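Local structure of protein LigF (Sphingobium sp. SYK-6, 4XT0) at residues S87-D92 / A97-W102; K184-V189 / L230-A235; N205-P210 / D216-E221. The protein cleaves beta-aryl ether bonds of lignin stereospecifically, as a glutathione-dependent beta-etherase of the glutathione S-transferase superfamily. All blocks are in the same frame, centred on the assembly; numbering follows the deposited sequence.

Contact 1: S87-D92 / A97-W102; sequences SLRPAD and AEMRVW
Arg89 and Met99 have the nearest CA atoms across the irregular segment 87-92 and the helical segment 97-102, 7.6 Å apart. The loop leads out of the thioredoxin-like N-terminal domain, and Asp92 ends it as the N-cap of helix 93-121, its OD1 accepting the backbone N of Phe94. About two turns further on, the helix sends Met99 back at the loop. With CG anti to its backbone N (chi1 -174°) and a bend at chi3, the thioether reaches three residues at once. Its SD lies 3.8 Å from Arg89 CG and equally far from CD of the Pro90 ring, and it also meets the carbonyl O of Leu88. The methyl group curls along the arginine chain, CE standing 4.0 Å from Arg89 CD. Leu195, at the start of helix 195-204, packs against Leu88, Arg89 and Met99.

Beyond the sulfur the two arginines converge. Arg89 NH1 comes within 4.0 Å of Arg100 NH2, near the plane and at the edge of the Arg100 guanidinium, and the two planes are turned 74° apart. Glu75 of helix 70-80 serves both, its OE1 in a salt bridge with Arg89 NH1 and its OE2 with Arg100 NE. Asp79 takes Arg89 NH2, while Asp79 of the second subunit takes Arg100 NH1.

The chemistry is thus divided: a sulfur-centred apolar contact seats the linker on the first helix of the all-helical domain, both buried guanidinium groups tie the loop and this helix to helix 70-80, and Arg100 carries the link on to the second subunit. The acidic partners would be expected to offset the closeness of the two positive charges.

Contact 2: K184-V189 / L230-A235; sequences KQDYLV and LDRINA
The carbonyl O of Asp186 receives Arg232 NH1 at 2.8 Å, a weak hydrogen bond because the N-H points well aside (angle 124°). The same arginine meets the side chain of Asp186 in another way. Carboxylate and guanidinium are stacked, their planes 20° apart, with OD1 over one face of the guanidinium and 3.4 Å from NH2. This salt bridge is one of charge alone, since no N-H is directed at the oxygen.

Arg232 reaches across from helix 224-235 with a chi1 of 176° that sets CG opposite the backbone N, and a bend at chi3 turns the head toward Asp186. Its CD lies over one face of the Tyr187 ring, 4.0 Å from the centroid in a CH-pi contact, and Arg232 CG is 3.4 Å from Tyr187 OH. Ile233 CG1 approaches the edge of the same ring, 4.4 Å from CE1. On the loop side, Gln185 NE2 donates to Tyr187 O at 2.8 Å, the donor lying in the carbonyl plane, and Asp197 of helix 195-204 touches the tyrosine.

Loop 184-189, which follows helix 161-182, is therefore clasped to helix 224-235 mainly by one arginine. Because the polar links are a bent bond and a stacked ion pair near solvent, much of the fit probably comes from apolar contact of the Tyr187 ring with the Arg232 chain over its face and Ile233 at its edge.

Contact 3: N205-P210 / D216-E221; sequences NGLQRP and DYVNQE
A type I beta turn, Gly206 to Arg209, opens the long connection between helices 195-204 and 224-235 in the C-terminal GST domain, and the later part of that same connection folds back on it through Val218. The turn is closed by Arg209 N bonding to Gly206 O at 3.2 Å. Gly206 adopts positive phi (111°), with backbone angles that leave no room for a CB beside the preceding carbonyl O and so call for glycine. Its N is held by Gln208, whose CG sits in the crowded position between backbone N and carbonyl carbon (chi1 81°) and whose chain bends at chi2, bringing OE1 back to 2.8 Å from Gly206 N.

Val218 meets the middle of the turn with both branches. CG1 touches Gln208 CB at 3.7 Å, while CG2 meets Leu207 CB at 4.0 Å. Its CB stands 3.9 Å from Leu207 O, so the valine straddles the link between the two turn residues. The CA atoms of Gln208 and Val218 are 5.1 Å apart, yet the backbones join through water: one molecule donates to Gln208 O and to Val218 O, the latter at 2.8 Å.

Further along, Asn219 bonds back to its neighbours in the chain, its ND2 to Gly215 O and its OD1 receiving Lys222 N just before the next helix begins. Val218 packs inward against Leu226 and Cys227 of helix 224-235 and against Val175 of helix 161-182, while Gln208 touches Leu230 and Tyr217 rests on Phe168, so the folded connection lies against the flanks of helices 161-182 and 224-235.

In the fold
Each contact involves a loop: contacts 1 and 2 join one to a helix, contact 3 joins two parts of one connection, and their chemistry follows their place. Contact 1 is buried and lies at the subunit interface, where sulfur packing is joined to a network of charges; contact 2 is partly open and relies on one arginine; contact 3, buried at its centre, is apolar with a water link. Contacts 1 and 2 touch where Val189 packs on Met99 and Trp102. Contact 3 packs against helix 224-235, which carries one segment of contact 2: Asn234 ND2 probably hydrogen-bonds Asn205 OD1, and Leu230 packs on Gln208. Contacts 1 and 3 stay about 12 Å apart (nearest atoms), with contact 2 touching both.

Contact 1: S87-D92 / A97-W102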
loop_
_atom_site.group_PDB
_atom_site.type_symbol
_atom_site.label_atom_id
_atom_site.label_comp_id
_atom_site.label_asym_id
_atom_site.label_seq_id
_atom_site.Cartn_x
_atom_site.Cartn_y
_atom_site.Cartn_z
ATOM N N SER A 87 -0.700 -14.065 -19.382
ATOM C CA SER A 87 0.367 -13.676 -18.459
ATOM C C SER A 87 0.172 -12.233 -17.967
ATOM O O SER A 87 0.122 -11.305 -18.776
ATOM C CB SER A 87 1.724 -13.826 -19.139
ATOM O OG SER A 87 2.738 -13.332 -18.282
ATOM N N LEU A 88 0.036 -12.036 -16.654
ATOM C CA LEU A 88 -0.473 -10.743 -16.165
ATOM C C LEU A 88 0.588 -9.894 -15.463
ATOM O O LEU A 88 0.277 -8.843 -14.921
ATOM C CB LEU A 88 -1.672 -10.957 -15.225
ATOM C CG LEU A 88 -2.873 -11.691 -15.858
ATOM C CD1 LEU A 88 -3.959 -12.062 -14.829
ATOM C CD2 LEU A 88 -3.472 -10.859 -16.976
ATOM N N ARG A 89 1.843 -10.339 -15.485
ATOM C CA ARG A 89 2.951 -9.454 -15.076
ATOM C C ARG A 89 3.973 -9.411 -16.189
ATOM O O ARG A 89 4.265 -10.437 -16.788
ATOM C CB ARG A 89 3.637 -9.931 -13.788
ATOM C CG ARG A 89 2.765 -10.007 -12.544
ATOM C CD ARG A 89 3.657 -10.288 -11.296
ATOM N NE ARG A 89 4.313 -11.586 -11.393
ATOM C CZ ARG A 89 4.547 -12.417 -10.373
ATOM N NH1 ARG A 89 4.182 -12.105 -9.133
ATOM N NH2 ARG A 89 5.145 -13.578 -10.603
ATOM N N PRO A 90 4.533 -8.220 -16.468
ATOM C CA PRO A 90 5.618 -8.114 -17.459
ATOM C C PRO A 90 6.775 -9.049 -17.113
ATOM O O PRO A 90 7.078 -9.205 -15.925
ATOM C CB PRO A 90 6.079 -6.647 -17.343
ATOM C CG PRO A 90 4.938 -5.914 -16.696
ATOM C CD PRO A 90 4.230 -6.938 -15.808
ATOM N N ALA A 91 7.420 -9.639 -18.114
ATOM C CA ALA A 91 8.632 -10.424 -17.863
ATOM C C ALA A 91 9.823 -9.499 -17.546
ATOM O O ALA A 91 10.722 -9.844 -16.774
ATOM C CB ALA A 91 8.948 -11.326 -19.079
ATOM N N ASP A 92 9.820 -8.325 -18.164
ATOM C CA ASP A 92 10.832 -7.309 -17.922
ATOM C C ASP A 92 10.688 -6.775 -16.484
ATOM O O ASP A 92 9.669 -6.191 -16.137
ATOM C CB ASP A 92 10.673 -6.199 -18.975
ATOM C CG ASP A 92 11.738 -5.120 -18.887
ATOM O OD1 ASP A 92 12.117 -4.724 -17.760
ATOM O OD2 ASP A 92 12.189 -4.657 -19.970
ATOM N N ALA A 97 8.219 -3.568 -12.106
ATOM C CA ALA A 97 8.315 -2.541 -11.060
ATOM C C ALA A 97 7.299 -1.418 -11.278
ATOM O O ALA A 97 6.612 -0.978 -10.351
ATOM C CB ALA A 97 9.744 -1.955 -10.993
ATOM N N GLU A 98 7.219 -0.942 -12.510
ATOM C CA GLU A 98 6.264 0.102 -12.856
ATOM C C GLU A 98 4.827 -0.366 -12.584
ATOM O O GLU A 98 3.998 0.398 -12.086
ATOM C CB GLU A 98 6.453 0.485 -14.326
ATOM C CG GLU A 98 5.644 1.637 -14.795
ATOM C CD GLU A 98 6.057 2.084 -16.184
ATOM O OE1 GLU A 98 7.272 2.004 -16.497
ATOM O OE2 GLU A 98 5.162 2.498 -16.959
ATOM N N MET A 99 4.555 -1.631 -12.900
ATOM C CA MET A 99 3.273 -2.266 -12.593
ATOM C C MET A 99 2.926 -2.174 -11.088
ATOM O O MET A 99 1.803 -1.808 -10.728
ATOM C CB MET A 99 3.297 -3.740 -13.040
ATOM C CG MET A 99 1.962 -4.498 -12.921
ATOM S SD MET A 99 2.145 -6.306 -12.724
ATOM C CE MET A 99 2.903 -6.410 -11.111
ATOM N N ARG A 100 3.891 -2.497 -10.229
ATOM C CA ARG A 100 3.682 -2.473 -8.780
ATOM C C ARG A 100 3.473 -1.068 -8.262
ATOM O O ARG A 100 2.766 -0.893 -7.277
ATOM C CB ARG A 100 4.862 -3.122 -8.019
ATOM C CG ARG A 100 5.027 -4.599 -8.319
ATOM C CD ARG A 100 5.974 -5.337 -7.324
ATOM N NE ARG A 100 5.785 -6.767 -7.579
ATOM C CZ ARG A 100 6.707 -7.581 -8.076
ATOM N NH1 ARG A 100 7.936 -7.138 -8.316
ATOM N NH2 ARG A 100 6.397 -8.851 -8.310
ATOM N N VAL A 101 4.095 -0.071 -8.901
ATOM C CA VAL A 101 3.847 1.317 -8.518
ATOM C C VAL A 101 2.347 1.601 -8.705
ATOM O O VAL A 101 1.718 2.220 -7.848
ATOM C CB VAL A 101 4.704 2.319 -9.332
ATOM C CG1 VAL A 101 4.280 3.770 -9.032
ATOM C CG2 VAL A 101 6.193 2.142 -8.997
ATOM N N TRP A 102 1.771 1.117 -9.806
ATOM C CA TRP A 102 0.328 1.281 -10.040
ATOM C C TRP A 102 -0.524 0.513 -9.048
ATOM O O TRP A 102 -1.561 1.017 -8.607
ATOM C CB TRP A 102 -0.071 0.829 -11.462
ATOM C CG TRP A 102 0.199 1.858 -12.514
ATOM C CD1 TRP A 102 1.158 1.804 -13.475
ATOM C CD2 TRP A 102 -0.500 3.088 -12.698
ATOM N NE1 TRP A 102 1.106 2.926 -14.256
ATOM C CE2 TRP A 102 0.106 3.741 -13.799
ATOM C CE3 TRP A 102 -1.569 3.716 -12.050
ATOM C CZ2 TRP A 102 -0.334 4.980 -14.268
ATOM C CZ3 TRP A 102 -2.003 4.954 -12.517
ATOM C CH2 TRP A 102 -1.386 5.568 -13.616
#

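Contact 2: K184-V189 / L230-A235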
loop_
_atom_site.group_PDB
_atom_site.type_symbol
_atom_site.label_atom_id
_atom_site.label_comp_id
_atom_site.label_asym_id
_atom_site.label_seq_id
_atom_site.Cartn_x
_atom_site.Cartn_y
_atom_site.Cartn_z
ATOM N N LYS A 184 -2.538 8.405 -23.645
ATOM C CA LYS A 184 -1.364 8.264 -24.506
ATOM C C LYS A 184 -1.058 6.819 -24.891
ATOM O O LYS A 184 -0.267 6.573 -25.792
ATOM C CB LYS A 184 -0.140 8.882 -23.822
ATOM C CG LYS A 184 -0.204 10.389 -23.731
ATOM C CD LYS A 184 0.522 10.916 -22.508
ATOM C CE LYS A 184 0.222 12.399 -22.314
ATOM N NZ LYS A 184 0.529 12.872 -20.935
ATOM N N GLN A 185 -1.665 5.860 -24.200
ATOM C CA GLN A 185 -1.391 4.453 -24.476
ATOM C C GLN A 185 -2.569 3.600 -24.013
ATOM O O GLN A 185 -3.411 4.085 -23.259
ATOM C CB GLN A 185 -0.078 4.005 -23.796
ATOM C CG GLN A 185 -0.040 4.160 -22.282
ATOM C CD GLN A 185 1.349 3.901 -21.698
ATOM O OE1 GLN A 185 2.332 4.500 -22.124
ATOM N NE2 GLN A 185 1.425 3.014 -20.707
ATOM N N ASP A 186 -2.626 2.345 -24.466
ATOM C CA ASP A 186 -3.806 1.494 -24.279
ATOM C C ASP A 186 -3.929 0.926 -22.869
ATOM O O ASP A 186 -5.034 0.687 -22.390
ATOM C CB ASP A 186 -3.807 0.327 -25.272
ATOM C CG ASP A 186 -4.203 0.744 -26.691
ATOM O OD1 ASP A 186 -4.650 1.896 -26.891
ATOM O OD2 ASP A 186 -4.061 -0.101 -27.606
ATOM N N TYR A 187 -2.800 0.696 -22.213
ATOM C CA TYR A 187 -2.811 0.091 -20.883
ATOM C C TYR A 187 -1.838 0.830 -19.982
ATOM O O TYR A 187 -0.990 1.573 -20.467
ATOM C CB TYR A 187 -2.460 -1.403 -20.962
ATOM C CG TYR A 187 -3.488 -2.241 -21.714
ATOM C CD1 TYR A 187 -4.696 -2.585 -21.118
ATOM C CD2 TYR A 187 -3.242 -2.702 -23.002
ATOM C CE1 TYR A 187 -5.632 -3.349 -21.781
ATOM C CE2 TYR A 187 -4.190 -3.476 -23.684
ATOM C CZ TYR A 187 -5.380 -3.797 -23.060
ATOM O OH TYR A 187 -6.337 -4.560 -23.703
ATOM N N LEU A 188 -1.929 0.618 -18.670
ATOM C CA LEU A 188 -1.169 1.468 -17.753
ATOM C C LEU A 188 0.357 1.291 -17.908
ATOM O O LEU A 188 1.093 2.275 -17.843
ATOM C CB LEU A 188 -1.612 1.223 -16.310
ATOM C CG LEU A 188 -3.030 1.759 -16.062
ATOM C CD1 LEU A 188 -3.585 1.301 -14.719
ATOM C CD2 LEU A 188 -3.071 3.284 -16.173
ATOM N N VAL A 189 0.819 0.062 -18.145
ATOM C CA VAL A 189 2.243 -0.194 -18.463
ATOM C C VAL A 189 2.339 -0.560 -19.943
ATOM O O VAL A 189 1.540 -1.363 -20.432
ATOM C CB VAL A 189 2.830 -1.337 -17.587
ATOM C CG1 VAL A 189 4.358 -1.487 -17.798
ATOM C CG2 VAL A 189 2.494 -1.089 -16.098
ATOM N N LEU A 230 -11.494 1.806 -20.022
ATOM C CA LEU A 230 -12.613 1.107 -19.383
ATOM C C LEU A 230 -13.384 0.227 -20.377
ATOM O O LEU A 230 -13.716 -0.919 -20.071
ATOM C CB LEU A 230 -13.571 2.104 -18.728
ATOM C CG LEU A 230 -13.158 2.737 -17.394
ATOM C CD1 LEU A 230 -14.129 3.868 -17.034
ATOM C CD2 LEU A 230 -13.108 1.693 -16.267
ATOM N N ASP A 231 -13.666 0.776 -21.558
ATOM C CA ASP A 231 -14.328 0.038 -22.636
ATOM C C ASP A 231 -13.503 -1.159 -23.099
ATOM O O ASP A 231 -14.033 -2.250 -23.300
ATOM C CB ASP A 231 -14.586 0.956 -23.825
ATOM C CG ASP A 231 -15.763 1.895 -23.600
ATOM O OD1 ASP A 231 -16.438 1.788 -22.554
ATOM O OD2 ASP A 231 -16.012 2.737 -24.482
ATOM N N ARG A 232 -12.206 -0.919 -23.285
ATOM C CA ARG A 232 -11.235 -1.911 -23.730
ATOM C C ARG A 232 -11.220 -3.134 -22.796
ATOM O O ARG A 232 -11.328 -4.284 -23.233
ATOM C CB ARG A 232 -9.851 -1.230 -23.800
ATOM C CG ARG A 232 -8.648 -2.083 -24.145
ATOM C CD ARG A 232 -7.397 -1.193 -24.382
ATOM N NE ARG A 232 -7.678 -0.129 -25.353
ATOM C CZ ARG A 232 -7.628 1.178 -25.088
ATOM N NH1 ARG A 232 -7.261 1.612 -23.887
ATOM N NH2 ARG A 232 -7.924 2.059 -26.036
ATOM N N ILE A 233 -11.106 -2.884 -21.503
ATOM C CA ILE A 233 -11.044 -3.983 -20.551
ATOM C C ILE A 233 -12.392 -4.707 -20.497
ATOM O O ILE A 233 -12.444 -5.939 -20.467
ATOM C CB ILE A 233 -10.627 -3.479 -19.162
ATOM C CG1 ILE A 233 -9.232 -2.862 -19.266
ATOM C CG2 ILE A 233 -10.640 -4.610 -18.156
ATOM C CD1 ILE A 233 -8.743 -2.260 -17.994
ATOM N N ASN A 234 -13.480 -3.943 -20.529
ATOM C CA ASN A 234 -14.813 -4.536 -20.541
ATOM C C ASN A 234 -15.105 -5.392 -21.787
ATOM O O ASN A 234 -16.004 -6.235 -21.767
ATOM C CB ASN A 234 -15.873 -3.436 -20.410
ATOM C CG ASN A 234 -16.235 -3.152 -18.961
ATOM O OD1 ASN A 234 -16.634 -4.050 -18.231
ATOM N ND2 ASN A 234 -16.100 -1.904 -18.544
ATOM N N ALA A 235 -14.351 -5.179 -22.867
ATOM C CA ALA A 235 -14.521 -5.985 -24.073
ATOM C C ALA A 235 -13.727 -7.307 -24.047
ATOM O O ALA A 235 -13.950 -8.186 -24.888
ATOM C CB ALA A 235 -14.131 -5.171 -25.300
#

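Contact 3: N205-P210 / D216-E221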
loop_
_atom_site.group_PDB
_atom_site.type_symbol
_atom_site.label_atom_id
_atom_site.label_comp_id
_atom_site.label_asym_id
_atom_site.label_seq_id
_atom_site.Cartn_x
_atom_site.Cartn_y
_atom_site.Cartn_z
ATOM N N ASN A 205 -13.972 0.947 -12.620
ATOM C CA ASN A 205 -15.163 0.515 -13.346
ATOM C C ASN A 205 -16.443 0.881 -12.594
ATOM O O ASN A 205 -16.633 0.477 -11.448
ATOM C CB ASN A 205 -15.126 -0.990 -13.611
ATOM C CG ASN A 205 -16.197 -1.434 -14.595
ATOM O OD1 ASN A 205 -16.371 -0.825 -15.653
ATOM N ND2 ASN A 205 -16.928 -2.494 -14.247
ATOM N N GLY A 206 -17.322 1.639 -13.251
ATOM C CA GLY A 206 -18.524 2.140 -12.606
ATOM C C GLY A 206 -18.504 3.645 -12.408
ATOM O O GLY A 206 -19.560 4.271 -12.348
ATOM N N LEU A 207 -17.308 4.229 -12.306
ATOM C CA LEU A 207 -17.182 5.682 -12.149
ATOM C C LEU A 207 -17.769 6.447 -13.342
ATOM O O LEU A 207 -18.245 7.577 -13.188
ATOM C CB LEU A 207 -15.715 6.093 -11.956
ATOM C CG LEU A 207 -14.896 5.570 -10.768
ATOM C CD1 LEU A 207 -13.518 6.239 -10.752
ATOM C CD2 LEU A 207 -15.605 5.761 -9.447
ATOM N N GLN A 208 -17.730 5.826 -14.524
ATOM C CA GLN A 208 -18.211 6.455 -15.761
ATOM C C GLN A 208 -19.733 6.393 -15.936
ATOM O O GLN A 208 -20.255 6.816 -16.969
ATOM C CB GLN A 208 -17.531 5.817 -16.987
ATOM C CG GLN A 208 -18.142 4.488 -17.448
ATOM C CD GLN A 208 -17.593 3.282 -16.705
ATOM O OE1 GLN A 208 -17.275 3.356 -15.516
ATOM N NE2 GLN A 208 -17.473 2.159 -17.409
ATOM N N ARG A 209 -20.447 5.884 -14.933
ATOM C CA ARG A 209 -21.911 5.799 -14.994
ATOM C C ARG A 209 -22.579 7.176 -15.097
ATOM O O ARG A 209 -22.439 8.001 -14.193
ATOM C CB ARG A 209 -22.453 5.065 -13.761
ATOM C CG ARG A 209 -23.601 4.114 -14.061
ATOM C CD ARG A 209 -24.439 3.806 -12.828
ATOM N NE ARG A 209 -25.370 4.887 -12.505
ATOM C CZ ARG A 209 -26.537 5.084 -13.116
ATOM N NH1 ARG A 209 -26.925 4.277 -14.095
ATOM N NH2 ARG A 209 -27.316 6.096 -12.751
ATOM N N PRO A 210 -23.311 7.430 -16.201
ATOM C CA PRO A 210 -24.038 8.700 -16.356
ATOM C C PRO A 210 -25.054 8.922 -15.236
ATOM O O PRO A 210 -25.799 8.008 -14.882
ATOM C CB PRO A 210 -24.734 8.544 -17.713
ATOM C CG PRO A 210 -23.901 7.534 -18.450
ATOM C CD PRO A 210 -23.432 6.575 -17.394
ATOM N N ASP A 216 -19.114 14.013 -13.400
ATOM C CA ASP A 216 -18.371 15.216 -13.745
ATOM C C ASP A 216 -16.863 14.966 -13.821
ATOM O O ASP A 216 -16.128 15.737 -14.438
ATOM C CB ASP A 216 -18.672 16.323 -12.740
ATOM C CG ASP A 216 -20.033 16.956 -12.967
ATOM O OD1 ASP A 216 -20.536 16.891 -14.111
ATOM O OD2 ASP A 216 -20.603 17.510 -12.002
ATOM N N TYR A 217 -16.401 13.887 -13.201
ATOM C CA TYR A 217 -14.976 13.574 -13.221
ATOM C C TYR A 217 -14.633 12.659 -14.393
ATOM O O TYR A 217 -13.628 12.862 -15.076
ATOM C CB TYR A 217 -14.541 12.921 -11.903
ATOM C CG TYR A 217 -14.661 13.812 -10.684
ATOM C CD1 TYR A 217 -15.848 13.874 -9.959
ATOM C CD2 TYR A 217 -13.591 14.586 -10.252
ATOM C CE1 TYR A 217 -15.966 14.681 -8.841
ATOM C CE2 TYR A 217 -13.695 15.393 -9.132
ATOM C CZ TYR A 217 -14.889 15.440 -8.430
ATOM O OH TYR A 217 -15.016 16.244 -7.315
ATOM N N VAL A 218 -15.468 11.648 -14.611
ATOM C CA VAL A 218 -15.210 10.635 -15.631
ATOM C C VAL A 218 -16.278 10.663 -16.730
ATOM O O VAL A 218 -17.432 10.296 -16.502
ATOM C CB VAL A 218 -15.157 9.220 -15.019
ATOM C CG1 VAL A 218 -14.886 8.181 -16.093
ATOM C CG2 VAL A 218 -14.095 9.141 -13.918
ATOM N N ASN A 219 -15.880 11.111 -17.916
ATOM C CA ASN A 219 -16.739 11.112 -19.094
ATOM C C ASN A 219 -15.901 11.333 -20.346
ATOM O O ASN A 219 -14.696 11.580 -20.250
ATOM C CB ASN A 219 -17.825 12.182 -18.979
ATOM C CG ASN A 219 -17.255 13.565 -18.778
ATOM O OD1 ASN A 219 -16.544 14.083 -19.635
ATOM N ND2 ASN A 219 -17.566 14.173 -17.641
ATOM N N GLN A 220 -16.542 11.256 -21.511
ATOM C CA GLN A 220 -15.848 11.350 -22.795
ATOM C C GLN A 220 -15.132 12.679 -22.978
ATOM O O GLN A 220 -14.038 12.729 -23.530
ATOM C CB GLN A 220 -16.833 11.144 -23.952
ATOM C CG GLN A 220 -17.440 9.751 -24.006
ATOM C CD GLN A 220 -16.432 8.692 -24.402
ATOM O OE1 GLN A 220 -15.363 9.000 -24.936
ATOM N NE2 GLN A 220 -16.765 7.431 -24.141
ATOM N N GLU A 221 -15.755 13.754 -22.513
ATOM C CA GLU A 221 -15.188 15.085 -22.674
ATOM C C GLU A 221 -13.916 15.243 -21.844
ATOM O O GLU A 221 -12.883 15.656 -22.358
ATOM C CB GLU A 221 -16.206 16.164 -22.278
ATOM C CG GLU A 221 -17.656 15.686 -22.220
ATOM C CD GLU A 221 -18.172 15.189 -23.559
ATOM O OE1 GLU A 221 -17.723 15.718 -24.599
ATOM O OE2 GLU A 221 -19.022 14.267 -23.565
HETATM O O HOH W 1 -20.070 9.933 -17.213
#